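Local atomic coordinates of DHHA1 domain protein (Clostridium perfringens, PDB entry 3KEW), a protein that probably hydrolyses mischarged tRNA(Ala), as a zinc-binding editing domain related to the one in alanyl-tRNA synthetases. Residues Q101-G106 against R148-N153. Residues are numbered along the deposited sequence; the frame is centred on the assembly and turned at random.
Sequences QHLLSG and RLIFEN. With ZN (zinc ion), chain C.
Helix 88-112, which carries the zinc-binding HxxxH motif, packs here against the C-terminal end of helix 136-152. The contact is small, buried and wholly apolar. Leu103 reaches across with both of its methyl groups. CB of Leu103 points toward helix 136-152, and with CG anti to the backbone N (chi1 -179°) the two methyls diverge onto Ile150 and Leu149. One branch, Leu103 CD2, lies 3.8 Å from Ile150 CG1, and the two side chains cross at about a right angle. The other branch, Leu103 CD1, meets Leu149 CB at 4.3 Å. The CA atoms of Leu103 and Leu149 are 8.5 Å apart. Leu206 touches both Leu103 and Ile150, and Ile150 also rests on Ile209 of strand 209-217.

One residue before Leu103, His102 serves the metal site instead. His102 NE2 binds the zinc ion at 2.3 Å, and His98 and Cys195 are the other protein ligands. Three waters also bind the metal. One of them, its O 2.3 Å from the zinc, donates a hydrogen bond, short at 2.5 Å, from that O to Gln101 OE1, so Gln101 appears to act as a second-shell residue. The same helix thus presents ligands to the zinc and a leucine to the neighbouring helix. Two helices packed beside a four-stranded antiparallel sheet, with the histidine pair on one of them, are consistent with the editing domain of the alanyl- and threonyl-tRNA synthetase family.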
loop_
_atom_site.group_PDB
_atom_site.type_symbol
_atom_site.label_atom_id
_atom_site.label_comp_id
_atom_site.label_asym_id
_atom_site.label_seq_id
_atom_site.Cartn_x
_atom_site.Cartn_y
_atom_site.Cartn_z
ATOM N N GLN A 101 1.164 2.591 -8.954
ATOM C CA GLN A 101 0.245 1.765 -9.743
ATOM C C GLN A 101 -1.129 2.406 -9.929
ATOM O O GLN A 101 -1.623 2.473 -11.056
ATOM C CB GLN A 101 0.092 0.373 -9.138
ATOM C CG GLN A 101 -0.886 -0.529 -9.897
ATOM C CD GLN A 101 -2.224 -0.604 -9.213
ATOM O OE1 GLN A 101 -2.291 -0.965 -8.044
ATOM N NE2 GLN A 101 -3.300 -0.239 -9.929
ATOM N N HIS A 102 -1.740 2.860 -8.834
ATOM C CA HIS A 102 -3.060 3.517 -8.887
ATOM C C HIS A 102 -3.061 4.746 -9.801
ATOM O O HIS A 102 -4.029 4.998 -10.534
ATOM C CB HIS A 102 -3.496 3.972 -7.484
ATOM C CG HIS A 102 -4.085 2.892 -6.637
ATOM N ND1 HIS A 102 -5.295 3.035 -5.995
ATOM C CD2 HIS A 102 -3.618 1.667 -6.295
ATOM C CE1 HIS A 102 -5.559 1.937 -5.307
ATOM N NE2 HIS A 102 -4.558 1.092 -5.472
ATOM N N LEU A 103 -1.990 5.530 -9.700
ATOM C CA LEU A 103 -1.822 6.747 -10.495
ATOM C C LEU A 103 -1.762 6.460 -12.001
ATOM O O LEU A 103 -2.502 7.068 -12.789
ATOM C CB LEU A 103 -0.583 7.525 -10.025
ATOM C CG LEU A 103 -0.285 8.848 -10.738
ATOM C CD1 LEU A 103 -1.428 9.847 -10.573
ATOM C CD2 LEU A 103 1.028 9.431 -10.230
ATOM N N LEU A 104 -0.900 5.521 -12.379
ATOM C CA LEU A 104 -0.737 5.089 -13.770
ATOM C C LEU A 104 -2.036 4.531 -14.321
ATOM O O LEU A 104 -2.476 4.929 -15.408
ATOM C CB LEU A 104 0.361 4.024 -13.893
ATOM C CG LEU A 104 1.822 4.460 -13.841
ATOM C CD1 LEU A 104 2.748 3.225 -13.768
ATOM C CD2 LEU A 104 2.220 5.354 -15.017
ATOM N N SER A 105 -2.661 3.644 -13.545
ATOM C CA SER A 105 -3.935 3.042 -13.910
ATOM C C SER A 105 -4.977 4.126 -14.201
ATOM O O SER A 105 -5.671 4.058 -15.218
ATOM C CB SER A 105 -4.421 2.104 -12.797
ATOM O OG SER A 105 -3.638 0.916 -12.786
ATOM N N GLY A 106 -5.026 5.135 -13.329
ATOM C CA GLY A 106 -5.967 6.255 -13.438
ATOM C C GLY A 106 -5.678 7.156 -14.621
ATOM O O GLY A 106 -6.608 7.682 -15.241
ATOM N N ARG A 148 3.194 14.631 -14.368
ATOM C CA ARG A 148 2.529 15.926 -14.314
ATOM C C ARG A 148 1.598 16.051 -13.103
ATOM O O ARG A 148 1.574 17.096 -12.448
ATOM C CB ARG A 148 1.752 16.205 -15.605
ATOM C CG ARG A 148 1.204 17.633 -15.663
ATOM C CD ARG A 148 0.293 17.857 -16.835
ATOM N NE ARG A 148 -0.997 17.184 -16.681
ATOM C CZ ARG A 148 -2.048 17.691 -16.042
ATOM N NH1 ARG A 148 -1.985 18.881 -15.461
ATOM N NH2 ARG A 148 -3.173 16.994 -15.977
ATOM N N LEU A 149 0.843 14.992 -12.806
ATOM C CA LEU A 149 -0.055 15.008 -11.649
ATOM C C LEU A 149 0.685 14.859 -10.312
ATOM O O LEU A 149 0.180 15.317 -9.285
ATOM C CB LEU A 149 -1.193 13.979 -11.786
ATOM C CG LEU A 149 -2.223 14.218 -12.896
ATOM C CD1 LEU A 149 -3.241 13.076 -12.947
ATOM C CD2 LEU A 149 -2.921 15.580 -12.746
ATOM N N ILE A 150 1.873 14.240 -10.326
ATOM C CA ILE A 150 2.761 14.259 -9.161
ATOM C C ILE A 150 3.093 15.711 -8.797
ATOM O O ILE A 150 2.923 16.145 -7.645
ATOM C CB ILE A 150 4.079 13.465 -9.394
ATOM C CG1 ILE A 150 3.813 11.954 -9.424
ATOM C CG2 ILE A 150 5.111 13.794 -8.299
ATOM C CD1 ILE A 150 5.045 11.077 -9.721
ATOM N N PHE A 151 3.513 16.469 -9.805
ATOM C CA PHE A 151 3.872 17.838 -9.521
ATOM C C PHE A 151 2.661 18.757 -9.325
ATOM O O PHE A 151 2.783 19.765 -8.634
ATOM C CB PHE A 151 4.967 18.339 -10.470
ATOM C CG PHE A 151 6.268 17.589 -10.303
ATOM C CD1 PHE A 151 6.741 16.751 -11.306
ATOM C CD2 PHE A 151 6.986 17.677 -9.110
ATOM C CE1 PHE A 151 7.927 16.039 -11.141
ATOM C CE2 PHE A 151 8.171 16.971 -8.932
ATOM C CZ PHE A 151 8.645 16.151 -9.952
ATOM N N GLU A 152 1.489 18.362 -9.824
ATOM C CA GLU A 152 0.236 19.068 -9.496
ATOM C C GLU A 152 -0.207 18.822 -8.045
ATOM O O GLU A 152 -1.013 19.577 -7.501
ATOM C CB GLU A 152 -0.890 18.680 -10.457
ATOM C CG GLU A 152 -0.803 19.311 -11.844
ATOM C CD GLU A 152 -1.011 20.813 -11.834
ATOM O OE1 GLU A 152 -1.853 21.301 -11.052
ATOM O OE2 GLU A 152 -0.333 21.507 -12.621
ATOM N N ASN A 153 0.322 17.754 -7.443
ATOM C CA ASN A 153 0.116 17.398 -6.031
ATOM C C ASN A 153 -1.336 17.170 -5.607
ATOM O O ASN A 153 -1.863 17.882 -4.753
ATOM C CB ASN A 153 0.805 18.405 -5.091
ATOM C CG ASN A 153 1.047 17.837 -3.700
ATOM O OD1 ASN A 153 0.731 16.676 -3.424
ATOM N ND2 ASN A 153 1.632 18.647 -2.824
HETATM ZN ZN ZN C . -4.668 -1.028 -4.604
HETATM O O HOH W 1 -4.292 -1.660 -6.806
HETATM O O HOH W 2 -6.748 -1.358 -5.353
HETATM O O HOH W 3 -4.704 -3.391 -4.124
#